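Local structure of galactonate dehydratase (Zobellia galactanivorans, 5OLC) at residues 51-59 / 304-312; 344-353 / 370-381. The protein is a member of the enolase superfamily, whose proteins pair an N-terminal capping domain with a TIM-barrel-like domain. All coordinates share one frame; numbering follows the deposited sequence.

Contact 1 of 2, residues 51-59 / 304-312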
loop_
_atom_site.group_PDB
_atom_site.type_symbol
_atom_site.label_atom_id
_atom_site.label_comp_id
_atom_site.label_asym_id
_atom_site.label_seq_id
_atom_site.Cartn_x
_atom_site.Cartn_y
_atom_site.Cartn_z
ATOM N N TYR A 51 35.210 -37.066 -12.770
ATOM C CA TYR A 51 35.421 -35.844 -12.008
ATOM C C TYR A 51 34.604 -34.723 -12.586
ATOM O O TYR A 51 34.105 -34.838 -13.701
ATOM C CB TYR A 51 36.896 -35.479 -11.887
ATOM C CG TYR A 51 37.596 -35.177 -13.195
ATOM C CD1 TYR A 51 38.320 -36.158 -13.858
ATOM C CD2 TYR A 51 37.664 -33.874 -13.688
ATOM C CE1 TYR A 51 39.012 -35.876 -15.033
ATOM C CE2 TYR A 51 38.361 -33.577 -14.855
ATOM C CZ TYR A 51 39.041 -34.581 -15.521
ATOM O OH TYR A 51 39.714 -34.304 -16.683
ATOM N N GLY A 52 34.453 -33.666 -11.803
ATOM C CA GLY A 52 33.736 -32.441 -12.144
ATOM C C GLY A 52 34.421 -31.261 -11.486
ATOM O O GLY A 52 34.785 -31.329 -10.304
ATOM N N TRP A 53 34.649 -30.192 -12.269
ATOM C CA TRP A 53 35.309 -28.972 -11.794
ATOM C C TRP A 53 34.305 -27.841 -11.452
ATOM O O TRP A 53 33.381 -27.556 -12.215
ATOM C CB TRP A 53 36.399 -28.506 -12.791
ATOM C CG TRP A 53 37.666 -29.306 -12.731
ATOM C CD1 TRP A 53 38.114 -30.206 -13.656
ATOM C CD2 TRP A 53 38.644 -29.292 -11.678
ATOM N NE1 TRP A 53 39.319 -30.746 -13.251
ATOM C CE2 TRP A 53 39.660 -30.214 -12.032
ATOM C CE3 TRP A 53 38.781 -28.564 -10.486
ATOM C CZ2 TRP A 53 40.792 -30.419 -11.236
ATOM C CZ3 TRP A 53 39.888 -28.788 -9.693
ATOM C CH2 TRP A 53 40.885 -29.696 -10.075
ATOM N N GLY A 54 34.497 -27.239 -10.287
ATOM C CA GLY A 54 33.654 -26.162 -9.778
ATOM C C GLY A 54 34.447 -24.985 -9.266
ATOM O O GLY A 54 35.664 -25.064 -9.154
ATOM N N GLU A 55 33.763 -23.895 -8.961
ATOM C CA GLU A 55 34.370 -22.657 -8.501
ATOM C C GLU A 55 33.398 -21.879 -7.601
ATOM O O GLU A 55 32.188 -21.863 -7.845
ATOM C CB GLU A 55 34.751 -21.804 -9.730
ATOM C CG GLU A 55 35.640 -20.602 -9.469
ATOM C CD GLU A 55 36.183 -19.983 -10.745
ATOM O OE1 GLU A 55 36.152 -20.658 -11.797
ATOM O OE2 GLU A 55 36.619 -18.811 -10.703
ATOM N N GLY A 56 33.959 -21.263 -6.568
ATOM C CA GLY A 56 33.264 -20.393 -5.630
ATOM C C GLY A 56 33.781 -18.974 -5.771
ATOM O O GLY A 56 34.969 -18.787 -6.059
ATOM N N TYR A 57 32.891 -17.966 -5.635
ATOM C CA TYR A 57 33.287 -16.561 -5.772
ATOM C C TYR A 57 33.302 -15.851 -4.425
ATOM O O TYR A 57 32.293 -15.875 -3.709
ATOM C CB TYR A 57 32.412 -15.814 -6.797
ATOM C CG TYR A 57 32.767 -14.352 -6.966
ATOM C CD1 TYR A 57 33.761 -13.952 -7.856
ATOM C CD2 TYR A 57 32.075 -13.359 -6.271
ATOM C CE1 TYR A 57 34.074 -12.599 -8.034
ATOM C CE2 TYR A 57 32.385 -12.004 -6.435
ATOM C CZ TYR A 57 33.386 -11.628 -7.318
ATOM O OH TYR A 57 33.684 -10.294 -7.480
ATOM N N GLY A 58 34.441 -15.226 -4.110
ATOM C CA GLY A 58 34.661 -14.491 -2.870
ATOM C C GLY A 58 36.015 -14.743 -2.237
ATOM O O GLY A 58 36.987 -14.958 -2.966
ATOM N N PRO A 59 36.130 -14.735 -0.880
ATOM C CA PRO A 59 37.446 -14.971 -0.248
ATOM C C PRO A 59 37.840 -16.457 -0.214
ATOM O O PRO A 59 37.336 -17.258 0.593
ATOM C CB PRO A 59 37.298 -14.329 1.144
ATOM C CG PRO A 59 35.866 -13.839 1.233
ATOM C CD PRO A 59 35.096 -14.504 0.145
ATOM N N HIS A 304 26.929 -12.299 -13.442
ATOM C CA HIS A 304 28.205 -11.698 -13.086
ATOM C C HIS A 304 29.239 -12.830 -13.173
ATOM O O HIS A 304 28.963 -13.938 -12.692
ATOM C CB HIS A 304 28.143 -11.099 -11.669
ATOM C CG HIS A 304 29.429 -10.467 -11.214
ATOM N ND1 HIS A 304 30.245 -11.076 -10.261
ATOM C CD2 HIS A 304 29.998 -9.297 -11.592
ATOM C CE1 HIS A 304 31.280 -10.264 -10.103
ATOM N NE2 HIS A 304 31.180 -9.182 -10.883
ATOM N N THR A 305 30.387 -12.578 -13.856
ATOM C CA THR A 305 31.478 -13.558 -14.004
ATOM C C THR A 305 32.842 -12.904 -13.837
ATOM O O THR A 305 33.202 -12.023 -14.623
ATOM C CB THR A 305 31.397 -14.419 -15.290
ATOM O OG1 THR A 305 30.350 -13.978 -16.163
ATOM C CG2 THR A 305 31.245 -15.892 -14.984
ATOM N N TRP A 306 33.600 -13.337 -12.804
ATOM C CA TRP A 306 34.924 -12.800 -12.496
ATOM C C TRP A 306 35.825 -13.848 -11.820
ATOM O O TRP A 306 36.268 -13.663 -10.675
ATOM C CB TRP A 306 34.805 -11.509 -11.656
ATOM C CG TRP A 306 35.939 -10.536 -11.822
ATOM C CD1 TRP A 306 36.233 -9.800 -12.936
ATOM C CD2 TRP A 306 36.872 -10.119 -10.808
ATOM N NE1 TRP A 306 37.311 -8.977 -12.692
ATOM C CE2 TRP A 306 37.728 -9.157 -11.394
ATOM C CE3 TRP A 306 37.090 -10.493 -9.466
ATOM C CZ2 TRP A 306 38.778 -8.552 -10.680
ATOM C CZ3 TRP A 306 38.128 -9.894 -8.762
ATOM C CH2 TRP A 306 38.956 -8.934 -9.365
ATOM N N GLY A 307 36.111 -14.919 -12.560
ATOM C CA GLY A 307 36.963 -16.004 -12.089
ATOM C C GLY A 307 37.755 -16.687 -13.181
ATOM O O GLY A 307 38.254 -16.023 -14.099
ATOM N N THR A 308 37.893 -18.026 -13.077
ATOM C CA THR A 308 38.616 -18.826 -14.073
ATOM C C THR A 308 37.621 -19.285 -15.145
ATOM O O THR A 308 36.464 -18.857 -15.126
ATOM C CB THR A 308 39.370 -20.010 -13.430
ATOM O OG1 THR A 308 38.450 -21.031 -13.073
ATOM C CG2 THR A 308 40.223 -19.622 -12.247
ATOM N N TRP A 309 38.043 -20.161 -16.067
ATOM C CA TRP A 309 37.132 -20.652 -17.087
ATOM C C TRP A 309 36.120 -21.627 -16.519
ATOM O O TRP A 309 35.136 -21.885 -17.209
ATOM C CB TRP A 309 37.859 -21.228 -18.302
ATOM C CG TRP A 309 38.656 -20.213 -19.056
ATOM C CD1 TRP A 309 39.988 -19.959 -18.916
ATOM C CD2 TRP A 309 38.177 -19.311 -20.065
ATOM N NE1 TRP A 309 40.372 -18.948 -19.773
ATOM C CE2 TRP A 309 39.276 -18.525 -20.482
ATOM C CE3 TRP A 309 36.931 -19.104 -20.675
ATOM C CZ2 TRP A 309 39.168 -17.546 -21.478
ATOM C CZ3 TRP A 309 36.826 -18.133 -21.665
ATOM C CH2 TRP A 309 37.933 -17.369 -22.057
ATOM N N ILE A 310 36.308 -22.139 -15.263
ATOM C CA ILE A 310 35.284 -22.996 -14.636
ATOM C C ILE A 310 34.027 -22.141 -14.469
ATOM O O ILE A 310 32.951 -22.577 -14.868
ATOM C CB ILE A 310 35.699 -23.682 -13.304
ATOM C CG1 ILE A 310 36.879 -24.641 -13.523
ATOM C CG2 ILE A 310 34.513 -24.445 -12.731
ATOM C CD1 ILE A 310 37.620 -25.006 -12.328
ATOM N N ALA A 311 34.203 -20.894 -13.944
ATOM C CA ALA A 311 33.202 -19.846 -13.748
ATOM C C ALA A 311 32.658 -19.336 -15.079
ATOM O O ALA A 311 31.430 -19.248 -15.227
ATOM C CB ALA A 311 33.810 -18.686 -13.004
ATOM N N ILE A 312 33.555 -18.972 -16.045
ATOM C CA ILE A 312 33.108 -18.472 -17.351
ATOM C C ILE A 312 32.251 -19.525 -18.060
ATOM O O ILE A 312 31.172 -19.184 -18.536
ATOM C CB ILE A 312 34.250 -17.915 -18.224
ATOM C CG1 ILE A 312 34.993 -16.805 -17.482
ATOM C CG2 ILE A 312 33.731 -17.410 -19.586
ATOM C CD1 ILE A 312 36.507 -16.761 -17.727
#

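Contact 2 of 2, residues 344-353 / 370-381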
loop_
_atom_site.group_PDB
_atom_site.type_symbol
_atom_site.label_atom_id
_atom_site.label_comp_id
_atom_site.label_asym_id
_atom_site.label_seq_id
_atom_site.Cartn_x
_atom_site.Cartn_y
_atom_site.Cartn_z
ATOM N N ALA A 344 46.570 -15.077 -14.627
ATOM C CA ALA A 344 47.326 -16.290 -14.857
ATOM C C ALA A 344 46.574 -17.507 -14.320
ATOM O O ALA A 344 46.726 -18.583 -14.879
ATOM C CB ALA A 344 48.694 -16.182 -14.207
ATOM N N LEU A 345 45.753 -17.356 -13.266
ATOM C CA LEU A 345 45.002 -18.494 -12.709
ATOM C C LEU A 345 43.873 -18.911 -13.638
ATOM O O LEU A 345 43.557 -20.096 -13.755
ATOM C CB LEU A 345 44.465 -18.168 -11.327
ATOM C CG LEU A 345 45.461 -17.477 -10.438
ATOM C CD1 LEU A 345 44.908 -16.200 -9.937
ATOM C CD2 LEU A 345 45.920 -18.368 -9.321
ATOM N N ARG A 346 43.291 -17.926 -14.326
ATOM C CA ARG A 346 42.232 -18.142 -15.296
ATOM C C ARG A 346 42.810 -18.717 -16.592
ATOM O O ARG A 346 42.277 -19.704 -17.099
ATOM C CB ARG A 346 41.479 -16.821 -15.545
ATOM C CG ARG A 346 40.524 -16.795 -16.732
ATOM C CD ARG A 346 40.990 -15.811 -17.784
ATOM N NE ARG A 346 40.864 -14.435 -17.312
ATOM C CZ ARG A 346 41.316 -13.370 -17.959
ATOM N NH1 ARG A 346 41.926 -13.504 -19.132
ATOM N NH2 ARG A 346 41.149 -12.160 -17.450
ATOM N N ASP A 347 43.898 -18.128 -17.114
ATOM C CA ASP A 347 44.463 -18.558 -18.389
ATOM C C ASP A 347 45.456 -19.748 -18.318
ATOM O O ASP A 347 45.615 -20.445 -19.325
ATOM C CB ASP A 347 45.071 -17.362 -19.124
ATOM C CG ASP A 347 44.006 -16.398 -19.624
ATOM O OD1 ASP A 347 43.025 -16.865 -20.257
ATOM O OD2 ASP A 347 44.145 -15.183 -19.381
ATOM N N GLU A 348 46.063 -20.025 -17.151
ATOM C CA GLU A 348 47.013 -21.134 -17.028
ATOM C C GLU A 348 46.453 -22.348 -16.285
ATOM O O GLU A 348 46.608 -23.461 -16.774
ATOM C CB GLU A 348 48.340 -20.681 -16.386
ATOM C CG GLU A 348 49.136 -19.670 -17.197
ATOM C CD GLU A 348 50.366 -19.089 -16.519
ATOM O OE1 GLU A 348 51.059 -19.837 -15.790
ATOM O OE2 GLU A 348 50.659 -17.894 -16.752
ATOM N N VAL A 349 45.848 -22.154 -15.102
ATOM C CA VAL A 349 45.333 -23.271 -14.305
ATOM C C VAL A 349 44.127 -23.943 -14.979
ATOM O O VAL A 349 44.020 -25.172 -14.920
ATOM C CB VAL A 349 45.054 -22.894 -12.826
ATOM C CG1 VAL A 349 44.710 -24.127 -11.993
ATOM C CG2 VAL A 349 46.244 -22.170 -12.209
ATOM N N THR A 350 43.247 -23.153 -15.640
ATOM C CA THR A 350 42.063 -23.709 -16.306
ATOM C C THR A 350 42.154 -23.705 -17.826
ATOM O O THR A 350 42.526 -22.715 -18.461
ATOM C CB THR A 350 40.759 -23.075 -15.831
ATOM O OG1 THR A 350 40.863 -21.660 -15.907
ATOM C CG2 THR A 350 40.377 -23.522 -14.441
ATOM N N LEU A 351 41.762 -24.851 -18.380
ATOM C CA LEU A 351 41.745 -25.185 -19.789
ATOM C C LEU A 351 40.311 -25.214 -20.328
ATOM O O LEU A 351 39.488 -26.031 -19.899
ATOM C CB LEU A 351 42.403 -26.564 -19.990
ATOM C CG LEU A 351 43.773 -26.769 -19.370
ATOM C CD1 LEU A 351 43.924 -28.181 -18.869
ATOM C CD2 LEU A 351 44.883 -26.380 -20.343
ATOM N N HIS A 352 40.030 -24.320 -21.282
ATOM C CA HIS A 352 38.731 -24.216 -21.925
ATOM C C HIS A 352 38.783 -24.747 -23.372
ATOM O O HIS A 352 39.846 -24.766 -23.996
ATOM C CB HIS A 352 38.228 -22.762 -21.877
ATOM C CG HIS A 352 39.002 -21.795 -22.726
ATOM N ND1 HIS A 352 38.583 -21.458 -23.998
ATOM C CD2 HIS A 352 40.121 -21.095 -22.438
ATOM C CE1 HIS A 352 39.455 -20.569 -24.443
ATOM N NE2 HIS A 352 40.400 -20.322 -23.542
ATOM N N LYS A 353 37.628 -25.174 -23.892
ATOM C CA LYS A 353 37.486 -25.667 -25.261
ATOM C C LYS A 353 36.801 -24.602 -26.158
ATOM O O LYS A 353 36.970 -24.621 -27.382
ATOM C CB LYS A 353 36.667 -26.982 -25.269
ATOM C CG LYS A 353 37.498 -28.268 -25.124
ATOM C CD LYS A 353 37.849 -28.625 -23.666
ATOM C CE LYS A 353 37.583 -30.077 -23.343
ATOM N NZ LYS A 353 38.176 -30.465 -22.041
ATOM N N GLY A 370 32.850 -28.222 -20.225
ATOM C CA GLY A 370 33.835 -28.212 -21.301
ATOM C C GLY A 370 35.137 -27.619 -20.843
ATOM O O GLY A 370 35.798 -26.903 -21.603
ATOM N N VAL A 371 35.489 -27.923 -19.574
ATOM C CA VAL A 371 36.698 -27.438 -18.907
ATOM C C VAL A 371 37.467 -28.502 -18.144
ATOM O O VAL A 371 36.883 -29.432 -17.555
ATOM C CB VAL A 371 36.487 -26.213 -17.983
ATOM C CG1 VAL A 371 36.436 -24.923 -18.781
ATOM C CG2 VAL A 371 35.292 -26.382 -17.046
ATOM N N ASP A 372 38.797 -28.270 -18.093
ATOM C CA ASP A 372 39.772 -29.052 -17.357
ATOM C C ASP A 372 40.777 -28.154 -16.637
ATOM O O ASP A 372 40.862 -26.954 -16.926
ATOM C CB ASP A 372 40.468 -30.076 -18.262
ATOM C CG ASP A 372 40.276 -31.496 -17.771
ATOM O OD1 ASP A 372 40.259 -31.702 -16.528
ATOM O OD2 ASP A 372 40.138 -32.405 -18.625
ATOM N N VAL A 373 41.506 -28.742 -15.670
ATOM C CA VAL A 373 42.535 -28.060 -14.892
ATOM C C VAL A 373 43.910 -28.724 -15.154
ATOM O O VAL A 373 44.038 -29.944 -14.991
ATOM C CB VAL A 373 42.163 -28.016 -13.380
ATOM C CG1 VAL A 373 43.363 -27.663 -12.497
ATOM C CG2 VAL A 373 40.990 -27.070 -13.124
ATOM N N ASP A 374 44.920 -27.915 -15.572
ATOM C CA ASP A 374 46.303 -28.355 -15.784
ATOM C C ASP A 374 46.836 -28.595 -14.369
ATOM O O ASP A 374 47.069 -27.634 -13.629
ATOM C CB ASP A 374 47.120 -27.254 -16.513
ATOM C CG ASP A 374 48.548 -27.604 -16.922
ATOM O OD1 ASP A 374 49.123 -28.548 -16.339
ATOM O OD2 ASP A 374 49.104 -26.904 -17.799
ATOM N N MET A 375 46.959 -29.876 -13.974
ATOM C CA MET A 375 47.349 -30.282 -12.620
ATOM C C MET A 375 48.782 -29.877 -12.210
ATOM O O MET A 375 49.083 -29.852 -11.010
ATOM C CB MET A 375 47.100 -31.781 -12.409
ATOM C CG MET A 375 45.634 -32.174 -12.567
ATOM S SD MET A 375 44.480 -31.268 -11.509
ATOM C CE MET A 375 44.253 -32.449 -10.169
ATOM N N ASP A 376 49.634 -29.509 -13.197
ATOM C CA ASP A 376 50.995 -29.032 -12.956
ATOM C C ASP A 376 50.947 -27.552 -12.595
ATOM O O ASP A 376 51.599 -27.137 -11.630
ATOM C CB ASP A 376 51.900 -29.290 -14.172
ATOM C CG ASP A 376 52.128 -30.760 -14.499
ATOM O OD1 ASP A 376 52.159 -31.589 -13.550
ATOM O OD2 ASP A 376 52.325 -31.075 -15.690
ATOM N N LYS A 377 50.123 -26.763 -13.327
ATOM C CA LYS A 377 49.916 -25.328 -13.056
ATOM C C LYS A 377 49.058 -25.125 -11.800
ATOM O O LYS A 377 49.126 -24.072 -11.172
ATOM C CB LYS A 377 49.335 -24.605 -14.270
ATOM C CG LYS A 377 50.221 -24.732 -15.495
ATOM C CD LYS A 377 50.776 -23.396 -15.936
ATOM C CE LYS A 377 51.185 -23.401 -17.395
ATOM N NZ LYS A 377 50.026 -23.599 -18.317
ATOM N N LEU A 378 48.293 -26.166 -11.416
ATOM C CA LEU A 378 47.481 -26.229 -10.201
ATOM C C LEU A 378 48.446 -26.366 -9.030
ATOM O O LEU A 378 48.402 -25.524 -8.133
ATOM C CB LEU A 378 46.497 -27.427 -10.264
ATOM C CG LEU A 378 45.361 -27.604 -9.224
ATOM C CD1 LEU A 378 45.828 -28.276 -7.949
ATOM C CD2 LEU A 378 44.582 -26.351 -8.977
ATOM N N GLU A 379 49.356 -27.387 -9.055
ATOM C CA GLU A 379 50.375 -27.615 -8.004
ATOM C C GLU A 379 51.316 -26.429 -7.835
ATOM O O GLU A 379 51.725 -26.129 -6.713
ATOM C CB GLU A 379 51.187 -28.896 -8.260
ATOM C CG GLU A 379 50.479 -30.176 -7.828
ATOM C CD GLU A 379 50.301 -30.408 -6.339
ATOM O OE1 GLU A 379 49.217 -30.902 -5.944
ATOM O OE2 GLU A 379 51.253 -30.122 -5.574
ATOM N N HIS A 380 51.632 -25.743 -8.953
ATOM C CA HIS A 380 52.504 -24.580 -8.955
ATOM C C HIS A 380 51.897 -23.370 -8.279
ATOM O O HIS A 380 52.577 -22.736 -7.479
ATOM C CB HIS A 380 52.977 -24.216 -10.373
ATOM C CG HIS A 380 53.844 -22.992 -10.392
ATOM N ND1 HIS A 380 53.399 -21.806 -10.941
ATOM C CD2 HIS A 380 55.062 -22.787 -9.837
ATOM C CE1 HIS A 380 54.378 -20.936 -10.756
ATOM N NE2 HIS A 380 55.394 -21.478 -10.087
ATOM N N TYR A 381 50.643 -23.029 -8.611
ATOM C CA TYR A 381 49.964 -21.844 -8.097
ATOM C C TYR A 381 49.273 -21.998 -6.739
ATOM O O TYR A 381 48.840 -20.991 -6.184
ATOM C CB TYR A 381 48.974 -21.342 -9.131
ATOM C CG TYR A 381 49.610 -20.604 -10.282
ATOM C CD1 TYR A 381 49.947 -19.259 -10.169
ATOM C CD2 TYR A 381 49.784 -21.216 -11.519
ATOM C CE1 TYR A 381 50.475 -18.552 -11.248
ATOM C CE2 TYR A 381 50.320 -20.523 -12.603
ATOM C CZ TYR A 381 50.665 -19.188 -12.463
ATOM O OH TYR A 381 51.220 -18.481 -13.501
#

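Contact 1 of 2, residues 51-59 / 304-312
Glu55 reaches from strand 51-56 to the first turn of helix 309-321. Its CB lies against Ile310, 4.0 Å from Ile310 CG2. With CG anti to the backbone N (chi1 -168°) and the chain extended beyond it, the carboxylate is carried to the helix start, CD lying beside Thr308 OG1 and N. Glu55 OE1 accepts from Thr308 OG1 at 2.7 Å and from Ala311 N at 2.9 Å, the two donors approaching from opposite faces of the carboxylate plane. Glu55 OE2 takes Thr308 N at 2.8 Å through its syn lone pair, which fixes the group's rotation. The buried acid thus meets N-H groups at the N-terminal end of a helix, which would probably stabilise its negative charge. The bonds join the N-terminal domain typical of enolase-superfamily proteins to the barrel domain. Thr308 suits the N-cap because its hydroxyl also accepts from Ile310 N. Gly307, lacking a side chain, can bring its CA within 3.1 Å of Glu55 OE2. Farther along, the edge of His304 faces the ring of Tyr57 in an offset edge-to-face pair, planes at 80°, while Asp277 holds His304 ND1. On the other flank, Ile310 CD1 packs on Trp53 CB at 3.7 Å.

Contact 2 of 2, residues 344-353 / 370-381
Tyr381 OH donates to Glu348 OE1 at 2.7 Å, coming from above the carboxylate plane, while the same oxygen lies at the edge of the tyrosine ring; carboxylate and ring planes stand 69° apart. Glutamate is long enough for this: its chain runs extended beyond CG, which sits anti to the carbonyl carbon (chi1 -64°). Lys377 crosses it at about a right angle, with CD 3.6 Å from Glu348 OE1, and its NZ makes a weak salt bridge to Asp374, the N-cap of helix 375-381. Leu351 and Asp372 form an antiparallel hydrogen-bonded pair, Leu351 N giving to Asp372 O at 2.7 Å and Asp372 N returning to Leu351 O at 3.0 Å; just past the strand ends, Asp374 N also bonds to Val349 O. One segment runs helix to strand and the other strand to helix, so this strand pair late in the chain sets two roughly antiparallel helices (147°) side by side. Between them Tyr381 is a knob in the hole of Ala344, Leu345, Glu348 and Val349. Val349, branched at CB, spreads its methyls: CG2 meets Tyr381 CD2 at 3.7 Å, and CG1 meets Leu378 and Val373. On the sheet face of Thr350 and Val373, their CG2 methyls touch at 3.8 Å.

How the contacts relate
Contact 1 closes before contact 2 opens along the chain, and their centres lie about 12 Å apart. The first ties strand 51-56, an outermost strand of the three-stranded N-terminal sheet within this chain, to the start of helix 309-321; the second pairs strands 350-357 and 371-373 and the short helices beside them. They meet directly: Tyr51 OH probably hydrogen-bonds to Asp372 OD1 at 2.7 Å, Trp309 N probably to Thr350 OG1, and the rings of Trp309 and His352 stack. Ile310 and Trp53 also touch Val373. The late strands of the chain therefore lie against both partners of contact 1; contact 1 joins the N-terminal and barrel domains directly, and contact 2 adds to that junction through Asp372 and Val373.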